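Local coordinates for protein serpin B3 (Homo sapiens, PDB 4ZK3) that probably inhibits proteases by the serpin mechanism and, as the processed form Pso p27, builds compact complexes that form large aggregates in psoriasis, at residues T9-D14 and S33-L38; K106-K111 and K145-W150; F219-L224 and Q228-E233. All coordinates share one frame; numbering follows the deposited sequence.

Overall arrangement
The three contacts lie in series along one serpin chain. Interaction 1 is the most central, its centre about 7 Å from that of the chain: one buried phenylalanine fills the gap between two helices. Interaction 2, its centre about 21 Å from the chain's, sets helix 140-153 against strand 99-110 and is partly buried; its apolar half faces inward, and a lysine over a tryptophan marks its more exposed end. Interaction 3 lies across the centre from interaction 2, their centres about 43 Å apart. It pairs two strands of a hairpin through backbone hydrogen bonds, a histidine-carboxylate bond and two waters, with apolar side chains on both faces, whereas interactions 1 and 2 rest on side chains alone.

Interaction 1 of 3, residues T9-D14 and S33-L38; sequences TKFMFD and SITSAL
Helix segments 9-14 and 33-38 run at 106° to each other with axes 10.8 Å apart, a gap bridged by the Phe11 ring, while the nearest CA atoms are Phe11 and Thr35. These are the first two long helices of the serpin fold, helices A and B, meeting in its buried interior. With CG anti to the backbone N (chi1 178°), Phe11 carries its ring straight out from its own helix to the flank of the other, where Ile34, Thr35 and Leu38 receive it. Ile34 comes to the ring edge near the ring plane, its CG2 lying 3.8 Å from Phe11 CE2. One turn further along, Leu38 CD1 reaches Phe11 CZ more loosely and obliquely, at 4.2 Å. Ile34 also rests on Thr347, and Ser33 OG is hydrogen-bonded to Thr347 OG1, tying helix 31-42 to strand 340-351, which lies between strands 174-185 and 325-336 as in loop-inserted serpins. The one polar atom against the ring is satisfied within its own helix: Thr35 OG1, hydrogen-bonded to the carbonyl of Pro31, sits obliquely 3.3 Å from Phe11 CD2.

Interaction 2 of 3, residues K106-K111 and K145-W150; sequences KLFGEK and KKINSW
Trp150 swings its indole toward Lys106 and Phe108 because CG stands anti to the backbone N (chi1 -177°); Lys106 has the same first torsion and then an extended chain, which runs across the indole, while Phe108 CG lies beside its own backbone N and lifts the ring against Ile147. The strand and helix segments run nearly antiparallel, at 171°, with axes 10.8 Å apart. Ile147 covers one face of Phe108 with its CG1 branch almost exactly over the middle, 3.6 Å from the ring centroid, with Ile147 CG2 beside the CD1-CE1 side of the ring and Ile147 CD1 back at Phe108 CG and CB. The far edge of Phe108 meets Trp150: CZ lies 3.9 Å from Trp150 CB, and the planes stand at 75° in an offset edge-to-face pair, the Phe108 centroid 5.8 Å from that of the indole's five-membered ring.

Lys106 lies over the same indole face that this edge approaches. Its CB touches Trp150 CH2 at 3.7 Å, and CD makes a CH-pi contact with the five-membered ring, reaching Trp150 CE2 at 3.7 Å. Beyond it NZ stands 4.1 Å from that ring's centroid in a cation-pi contact. The ammonium also forms a salt bridge with Glu132 of strand 130-134, so its charge is probably shared between a carboxylate and the indole face. Ile147 and Trp150 both rest on Val177 as well, extending the contact onto strand 174-185. Leu107 points to the other side of the sheet, against helix 117-127. This is the serpin packing of helix F across the front of beta-sheet A, the sheet into which the reactive-centre loop inserts after cleavage.

Interaction 3 of 3, residues F219-L224 and Q228-E233; sequences FHFASL and QAKVLE
His220 and Glu233 are joined twice: Glu233 N donates to His220 O at 3.1 Å, and His220 ND1 donates in its ring plane to Glu233 OE1 at 2.9 Å. The two side chains lie side by side, ring and carboxylate planes 38° apart. OE1 has a second donor in a water that accepts from His220 N and also donates to Glu233 O; OE2 is bound by Ser242 OG. Further along, Ala222 and Val231 exchange a pair of bonds, Ala222 N to Val231 O at 3.1 Å and Val231 N to Ala222 O at 2.9 Å.

These strands form an antiparallel hairpin of serpin sheet B, and Gln228 and Ala229, both opposite Leu224, make a G1 beta bulge beside the turn. Here Leu224 N reaches Ala229 O at 2.8 Å, whereas the return bond, Ala229 N to Leu224 O, is 3.3 Å long, its donor 47° out of the carbonyl plane. Ala229 O also accepts from a water hydrogen-bonded to Ser223 OG. Leu224 packs on Val231 on the face that carries Ala222. On the face with Phe221, the aliphatic chain of Lys230 meets the ring's edge and sends NZ on to the carbonyl of Glu362, while Leu232 CD1 packs 3.6 Å from Phe219 CB.

Interaction 1 of 3, residues T9-D14 and S33-L38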
loop_
_atom_site.group_PDB
_atom_site.type_symbol
_atom_site.label_atom_id
_atom_site.label_comp_id
_atom_site.label_asym_id
_atom_site.label_seq_id
_atom_site.Cartn_x
_atom_site.Cartn_y
_atom_site.Cartn_z
ATOM N N THR A 9 5.847 -6.221 -5.917
ATOM C CA THR A 9 6.367 -5.000 -6.528
ATOM C C THR A 9 5.871 -4.787 -7.958
ATOM O O THR A 9 5.575 -3.657 -8.362
ATOM C CB THR A 9 7.902 -4.965 -6.451
ATOM O OG1 THR A 9 8.305 -4.969 -5.077
ATOM C CG2 THR A 9 8.447 -3.672 -7.082
ATOM N N LYS A 10 5.718 -5.856 -8.723
ATOM C CA LYS A 10 5.152 -5.711 -10.086
ATOM C C LYS A 10 3.706 -5.282 -10.091
ATOM O O LYS A 10 3.292 -4.379 -10.844
ATOM C CB LYS A 10 5.294 -7.035 -10.851
ATOM C CG LYS A 10 6.753 -7.445 -11.124
ATOM C CD LYS A 10 6.825 -8.827 -11.765
ATOM C CE LYS A 10 8.248 -9.243 -12.062
ATOM N NZ LYS A 10 8.824 -8.396 -13.152
ATOM N N PHE A 11 2.925 -5.917 -9.236
ATOM C CA PHE A 11 1.532 -5.525 -9.016
ATOM C C PHE A 11 1.443 -4.080 -8.579
ATOM O O PHE A 11 0.604 -3.323 -9.108
ATOM C CB PHE A 11 0.897 -6.472 -7.976
ATOM C CG PHE A 11 -0.504 -6.151 -7.630
ATOM C CD1 PHE A 11 -1.465 -6.042 -8.587
ATOM C CD2 PHE A 11 -0.890 -6.014 -6.270
ATOM C CE1 PHE A 11 -2.794 -5.783 -8.260
ATOM C CE2 PHE A 11 -2.197 -5.726 -5.938
ATOM C CZ PHE A 11 -3.168 -5.607 -6.933
ATOM N N MET A 12 2.338 -3.672 -7.683
ATOM C CA MET A 12 2.454 -2.257 -7.268
ATOM C C MET A 12 2.623 -1.298 -8.475
ATOM O O MET A 12 1.910 -0.297 -8.575
ATOM C CB MET A 12 3.610 -2.061 -6.248
ATOM C CG MET A 12 3.874 -0.603 -5.763
ATOM S SD MET A 12 5.423 -0.544 -4.877
ATOM C CE MET A 12 6.501 -0.224 -6.281
ATOM N N PHE A 13 3.518 -1.602 -9.415
ATOM C CA PHE A 13 3.638 -0.737 -10.601
ATOM C C PHE A 13 2.434 -0.816 -11.540
ATOM O O PHE A 13 2.046 0.220 -12.147
ATOM C CB PHE A 13 4.932 -0.993 -11.340
ATOM C CG PHE A 13 6.116 -0.401 -10.654
ATOM C CD1 PHE A 13 6.251 0.972 -10.589
ATOM C CD2 PHE A 13 7.061 -1.206 -10.011
ATOM C CE1 PHE A 13 7.340 1.546 -9.945
ATOM C CE2 PHE A 13 8.144 -0.648 -9.354
ATOM C CZ PHE A 13 8.287 0.736 -9.315
ATOM N N ASP A 14 1.823 -2.002 -11.643
ATOM C CA ASP A 14 0.664 -2.140 -12.491
ATOM C C ASP A 14 -0.413 -1.250 -11.894
ATOM O O ASP A 14 -1.199 -0.616 -12.634
ATOM C CB ASP A 14 0.136 -3.554 -12.614
ATOM C CG ASP A 14 1.146 -4.525 -13.199
ATOM O OD1 ASP A 14 2.212 -4.130 -13.722
ATOM O OD2 ASP A 14 0.865 -5.728 -13.068
ATOM N N SER A 33 -1.252 -4.341 1.327
ATOM C CA SER A 33 -2.640 -4.430 1.858
ATOM C C SER A 33 -3.576 -4.960 0.811
ATOM O O SER A 33 -4.446 -5.840 1.062
ATOM C CB SER A 33 -3.068 -3.051 2.356
ATOM O OG SER A 33 -4.451 -3.042 2.637
ATOM N N ILE A 34 -3.377 -4.505 -0.410
ATOM C CA ILE A 34 -4.251 -4.938 -1.494
ATOM C C ILE A 34 -3.953 -6.381 -1.883
ATOM O O ILE A 34 -4.867 -7.194 -2.060
ATOM C CB ILE A 34 -4.108 -4.028 -2.680
ATOM C CG1 ILE A 34 -4.447 -2.618 -2.253
ATOM C CG2 ILE A 34 -5.036 -4.498 -3.754
ATOM C CD1 ILE A 34 -4.096 -1.550 -3.244
ATOM N N THR A 35 -2.686 -6.714 -1.982
ATOM C CA THR A 35 -2.301 -8.108 -2.214
ATOM C C THR A 35 -2.899 -9.026 -1.187
ATOM O O THR A 35 -3.461 -10.073 -1.507
ATOM C CB THR A 35 -0.791 -8.259 -2.247
ATOM O OG1 THR A 35 -0.291 -7.543 -3.370
ATOM C CG2 THR A 35 -0.442 -9.709 -2.401
ATOM N N SER A 36 -2.796 -8.640 0.072
ATOM C CA SER A 36 -3.316 -9.471 1.164
ATOM C C SER A 36 -4.844 -9.694 1.055
ATOM O O SER A 36 -5.322 -10.809 1.236
ATOM C CB SER A 36 -2.885 -8.855 2.499
ATOM O OG SER A 36 -3.398 -9.557 3.600
ATOM N N ALA A 37 -5.611 -8.665 0.787
ATOM C CA ALA A 37 -7.015 -8.804 0.654
ATOM C C ALA A 37 -7.397 -9.684 -0.522
ATOM O O ALA A 37 -8.293 -10.511 -0.413
ATOM C CB ALA A 37 -7.676 -7.412 0.505
ATOM N N LEU A 38 -6.736 -9.506 -1.644
ATOM C CA LEU A 38 -7.062 -10.313 -2.835
ATOM C C LEU A 38 -6.582 -11.766 -2.690
ATOM O O LEU A 38 -7.149 -12.652 -3.279
ATOM C CB LEU A 38 -6.506 -9.629 -4.084
ATOM C CG LEU A 38 -7.153 -8.277 -4.355
ATOM C CD1 LEU A 38 -6.570 -7.657 -5.603
ATOM C CD2 LEU A 38 -8.675 -8.401 -4.410
#

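Interaction 2 of 3, residues K106-K111 and K145-W150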
loop_
_atom_site.group_PDB
_atom_site.type_symbol
_atom_site.label_atom_id
_atom_site.label_comp_id
_atom_site.label_asym_id
_atom_site.label_seq_id
_atom_site.Cartn_x
_atom_site.Cartn_y
_atom_site.Cartn_z
ATOM N N LYS A 106 -9.201 -9.579 8.375
ATOM C CA LYS A 106 -10.432 -9.979 9.009
ATOM C C LYS A 106 -11.570 -10.254 8.029
ATOM O O LYS A 106 -11.729 -9.573 7.054
ATOM C CB LYS A 106 -10.892 -8.904 10.032
ATOM C CG LYS A 106 -12.015 -9.391 10.971
ATOM C CD LYS A 106 -12.248 -8.410 12.101
ATOM C CE LYS A 106 -13.346 -8.853 13.043
ATOM N NZ LYS A 106 -13.430 -8.029 14.305
ATOM N N LEU A 107 -12.371 -11.273 8.344
ATOM C CA LEU A 107 -13.589 -11.597 7.656
ATOM C C LEU A 107 -14.815 -11.178 8.476
ATOM O O LEU A 107 -15.028 -11.624 9.586
ATOM C CB LEU A 107 -13.626 -13.090 7.307
ATOM C CG LEU A 107 -14.968 -13.620 6.798
ATOM C CD1 LEU A 107 -15.443 -12.924 5.551
ATOM C CD2 LEU A 107 -14.961 -15.100 6.538
ATOM N N PHE A 108 -15.645 -10.343 7.889
ATOM C CA PHE A 108 -16.922 -9.984 8.466
ATOM C C PHE A 108 -17.969 -10.694 7.573
ATOM O O PHE A 108 -18.110 -10.398 6.389
ATOM C CB PHE A 108 -17.178 -8.483 8.454
ATOM C CG PHE A 108 -16.280 -7.672 9.364
ATOM C CD1 PHE A 108 -15.042 -7.168 8.891
ATOM C CD2 PHE A 108 -16.649 -7.370 10.648
ATOM C CE1 PHE A 108 -14.196 -6.420 9.712
ATOM C CE2 PHE A 108 -15.813 -6.590 11.464
ATOM C CZ PHE A 108 -14.605 -6.121 10.986
ATOM N N GLY A 109 -18.686 -11.657 8.139
ATOM C CA GLY A 109 -19.714 -12.323 7.371
ATOM C C GLY A 109 -21.088 -12.155 7.935
ATOM O O GLY A 109 -21.253 -11.986 9.129
ATOM N N GLU A 110 -22.080 -12.269 7.061
ATOM C CA GLU A 110 -23.453 -12.301 7.505
ATOM C C GLU A 110 -23.657 -13.392 8.560
ATOM O O GLU A 110 -23.184 -14.532 8.431
ATOM C CB GLU A 110 -24.392 -12.407 6.320
ATOM C CG GLU A 110 -25.794 -12.881 6.697
ATOM C CD GLU A 110 -26.548 -11.966 7.637
ATOM O OE1 GLU A 110 -26.325 -10.733 7.628
ATOM O OE2 GLU A 110 -27.362 -12.499 8.393
ATOM N N LYS A 111 -24.323 -12.982 9.638
ATOM C CA LYS A 111 -24.524 -13.755 10.850
ATOM C C LYS A 111 -25.171 -15.131 10.583
ATOM O O LYS A 111 -24.791 -16.171 11.154
ATOM C CB LYS A 111 -25.458 -12.926 11.750
ATOM C CG LYS A 111 -25.259 -13.066 13.244
ATOM C CD LYS A 111 -26.175 -12.085 13.995
ATOM C CE LYS A 111 -27.548 -11.987 13.322
ATOM N NZ LYS A 111 -28.668 -11.653 14.249
ATOM N N LYS A 145 -20.675 0.647 9.627
ATOM C CA LYS A 145 -19.997 1.469 10.619
ATOM C C LYS A 145 -19.192 0.669 11.573
ATOM O O LYS A 145 -18.139 1.088 12.003
ATOM C CB LYS A 145 -20.978 2.377 11.382
ATOM C CG LYS A 145 -21.655 3.367 10.453
ATOM C CD LYS A 145 -22.547 4.302 11.225
ATOM C CE LYS A 145 -23.350 5.161 10.279
ATOM N NZ LYS A 145 -23.627 6.493 10.883
ATOM N N LYS A 146 -19.659 -0.496 11.940
ATOM C CA LYS A 146 -18.817 -1.380 12.758
ATOM C C LYS A 146 -17.496 -1.794 12.056
ATOM O O LYS A 146 -16.466 -1.864 12.700
ATOM C CB LYS A 146 -19.583 -2.640 13.101
ATOM C CG LYS A 146 -18.913 -3.564 14.093
ATOM C CD LYS A 146 -19.902 -4.598 14.658
ATOM C CE LYS A 146 -21.377 -4.182 14.429
ATOM N NZ LYS A 146 -22.357 -5.018 15.174
ATOM N N ILE A 147 -17.538 -2.039 10.751
ATOM C CA ILE A 147 -16.294 -2.482 10.028
ATOM C C ILE A 147 -15.312 -1.280 9.988
ATOM O O ILE A 147 -14.132 -1.424 10.322
ATOM C CB ILE A 147 -16.651 -2.953 8.624
ATOM C CG1 ILE A 147 -17.448 -4.284 8.733
ATOM C CG2 ILE A 147 -15.432 -3.172 7.736
ATOM C CD1 ILE A 147 -18.266 -4.592 7.485
ATOM N N ASN A 148 -15.842 -0.130 9.581
ATOM C CA ASN A 148 -15.104 1.131 9.539
ATOM C C ASN A 148 -14.441 1.424 10.908
ATOM O O ASN A 148 -13.291 1.861 10.943
ATOM C CB ASN A 148 -15.980 2.282 9.003
ATOM C CG ASN A 148 -16.249 2.209 7.508
ATOM O OD1 ASN A 148 -15.613 1.500 6.746
ATOM N ND2 ASN A 148 -17.231 2.945 7.081
ATOM N N SER A 149 -15.084 1.104 12.051
ATOM C CA SER A 149 -14.448 1.333 13.357
ATOM C C SER A 149 -13.386 0.357 13.666
ATOM O O SER A 149 -12.373 0.713 14.287
ATOM C CB SER A 149 -15.465 1.356 14.557
ATOM O OG SER A 149 -16.383 2.399 14.323
ATOM N N TRP A 150 -13.596 -0.911 13.346
ATOM C CA TRP A 150 -12.506 -1.846 13.472
ATOM C C TRP A 150 -11.245 -1.359 12.724
ATOM O O TRP A 150 -10.100 -1.408 13.249
ATOM C CB TRP A 150 -12.902 -3.220 12.947
ATOM C CG TRP A 150 -11.841 -4.183 13.124
ATOM C CD1 TRP A 150 -11.516 -4.824 14.258
ATOM C CD2 TRP A 150 -10.907 -4.639 12.117
ATOM N NE1 TRP A 150 -10.426 -5.656 14.035
ATOM C CE2 TRP A 150 -10.047 -5.560 12.730
ATOM C CE3 TRP A 150 -10.722 -4.342 10.756
ATOM C CZ2 TRP A 150 -9.046 -6.218 12.036
ATOM C CZ3 TRP A 150 -9.699 -4.965 10.077
ATOM C CH2 TRP A 150 -8.891 -5.908 10.704
#

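Interaction 3 of 3, residues F219-L224 and Q228-E233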
loop_
_atom_site.group_PDB
_atom_site.type_symbol
_atom_site.label_atom_id
_atom_site.label_comp_id
_atom_site.label_asym_id
_atom_site.label_seq_id
_atom_site.Cartn_x
_atom_site.Cartn_y
_atom_site.Cartn_z
ATOM N N PHE A 219 24.074 9.362 4.008
ATOM C CA PHE A 219 22.973 8.465 3.691
ATOM C C PHE A 219 23.461 7.641 2.529
ATOM O O PHE A 219 24.301 8.133 1.788
ATOM C CB PHE A 219 21.799 9.277 3.149
ATOM C CG PHE A 219 21.033 10.067 4.165
ATOM C CD1 PHE A 219 20.331 9.440 5.186
ATOM C CD2 PHE A 219 20.933 11.455 4.038
ATOM C CE1 PHE A 219 19.590 10.197 6.079
ATOM C CE2 PHE A 219 20.190 12.201 4.916
ATOM C CZ PHE A 219 19.514 11.579 5.934
ATOM N N HIS A 220 22.902 6.455 2.310
ATOM C CA HIS A 220 23.084 5.765 1.024
ATOM C C HIS A 220 22.391 6.560 -0.082
ATOM O O HIS A 220 21.200 6.928 -0.003
ATOM C CB HIS A 220 22.555 4.308 1.035
ATOM C CG HIS A 220 23.330 3.403 1.937
ATOM N ND1 HIS A 220 22.804 2.872 3.094
ATOM C CD2 HIS A 220 24.612 2.973 1.877
ATOM C CE1 HIS A 220 23.731 2.162 3.715
ATOM N NE2 HIS A 220 24.839 2.211 2.999
ATOM N N PHE A 221 23.167 6.805 -1.129
ATOM C CA PHE A 221 22.840 7.705 -2.179
ATOM C C PHE A 221 23.246 7.119 -3.553
ATOM O O PHE A 221 24.170 6.319 -3.667
ATOM C CB PHE A 221 23.528 9.062 -1.910
ATOM C CG PHE A 221 23.408 10.026 -3.051
ATOM C CD1 PHE A 221 24.284 9.954 -4.141
ATOM C CD2 PHE A 221 22.409 10.987 -3.064
ATOM C CE1 PHE A 221 24.155 10.794 -5.228
ATOM C CE2 PHE A 221 22.274 11.832 -4.149
ATOM C CZ PHE A 221 23.159 11.745 -5.240
ATOM N N ALA A 222 22.537 7.529 -4.586
ATOM C CA ALA A 222 22.914 7.202 -5.936
ATOM C C ALA A 222 22.380 8.245 -6.898
ATOM O O ALA A 222 21.252 8.761 -6.755
ATOM C CB ALA A 222 22.420 5.836 -6.319
ATOM N N SER A 223 23.212 8.575 -7.874
ATOM C CA SER A 223 22.805 9.391 -8.974
ATOM C C SER A 223 22.462 8.506 -10.145
ATOM O O SER A 223 23.287 7.738 -10.574
ATOM C CB SER A 223 23.934 10.310 -9.392
ATOM O OG SER A 223 23.635 10.728 -10.715
ATOM N N LEU A 224 21.261 8.627 -10.687
ATOM C CA LEU A 224 20.816 7.818 -11.813
ATOM C C LEU A 224 20.866 8.699 -13.040
ATOM O O LEU A 224 19.841 9.160 -13.573
ATOM C CB LEU A 224 19.418 7.310 -11.570
ATOM C CG LEU A 224 19.096 6.770 -10.172
ATOM C CD1 LEU A 224 17.606 6.476 -10.174
ATOM C CD2 LEU A 224 19.900 5.526 -9.796
ATOM N N GLN A 228 17.924 10.918 -15.310
ATOM C CA GLN A 228 18.214 12.242 -14.800
ATOM C C GLN A 228 17.495 12.372 -13.453
ATOM O O GLN A 228 16.618 13.192 -13.286
ATOM C CB GLN A 228 17.788 13.350 -15.803
ATOM C CG GLN A 228 18.557 13.418 -17.138
ATOM C CD GLN A 228 18.222 12.256 -18.092
ATOM O OE1 GLN A 228 17.071 12.097 -18.555
ATOM N NE2 GLN A 228 19.231 11.425 -18.385
ATOM N N ALA A 229 17.843 11.507 -12.513
ATOM C CA ALA A 229 17.216 11.519 -11.189
ATOM C C ALA A 229 18.234 11.146 -10.157
ATOM O O ALA A 229 19.339 10.680 -10.483
ATOM C CB ALA A 229 16.065 10.525 -11.146
ATOM N N LYS A 230 17.865 11.358 -8.906
ATOM C CA LYS A 230 18.627 10.871 -7.787
ATOM C C LYS A 230 17.774 9.987 -6.877
ATOM O O LYS A 230 16.512 10.063 -6.889
ATOM C CB LYS A 230 19.183 12.021 -7.000
ATOM C CG LYS A 230 20.193 12.866 -7.771
ATOM C CD LYS A 230 20.487 14.120 -6.966
ATOM C CE LYS A 230 21.465 15.047 -7.669
ATOM N NZ LYS A 230 21.643 16.303 -6.873
ATOM N N VAL A 231 18.467 9.145 -6.133
ATOM C CA VAL A 231 17.855 8.198 -5.158
ATOM C C VAL A 231 18.467 8.321 -3.791
ATOM O O VAL A 231 19.676 8.331 -3.661
ATOM C CB VAL A 231 17.999 6.722 -5.609
ATOM C CG1 VAL A 231 17.238 5.807 -4.677
ATOM C CG2 VAL A 231 17.387 6.558 -6.947
ATOM N N LEU A 232 17.630 8.375 -2.754
ATOM C CA LEU A 232 18.091 8.415 -1.398
ATOM C C LEU A 232 17.378 7.411 -0.496
ATOM O O LEU A 232 16.156 7.260 -0.581
ATOM C CB LEU A 232 17.908 9.828 -0.821
ATOM C CG LEU A 232 18.638 10.172 0.458
ATOM C CD1 LEU A 232 20.118 10.348 0.178
ATOM C CD2 LEU A 232 18.136 11.476 1.001
ATOM N N GLU A 233 18.136 6.761 0.401
ATOM C CA GLU A 233 17.558 5.928 1.458
ATOM C C GLU A 233 17.643 6.684 2.774
ATOM O O GLU A 233 18.700 7.114 3.185
ATOM C CB GLU A 233 18.257 4.551 1.584
ATOM C CG GLU A 233 17.744 3.699 2.724
ATOM C CD GLU A 233 18.734 2.741 3.303
ATOM O OE1 GLU A 233 19.949 3.036 3.318
ATOM O OE2 GLU A 233 18.266 1.710 3.822
HETATM O O HOH W 1 20.830 5.709 4.049
HETATM O O HOH W 2 21.383 12.266 -11.754
#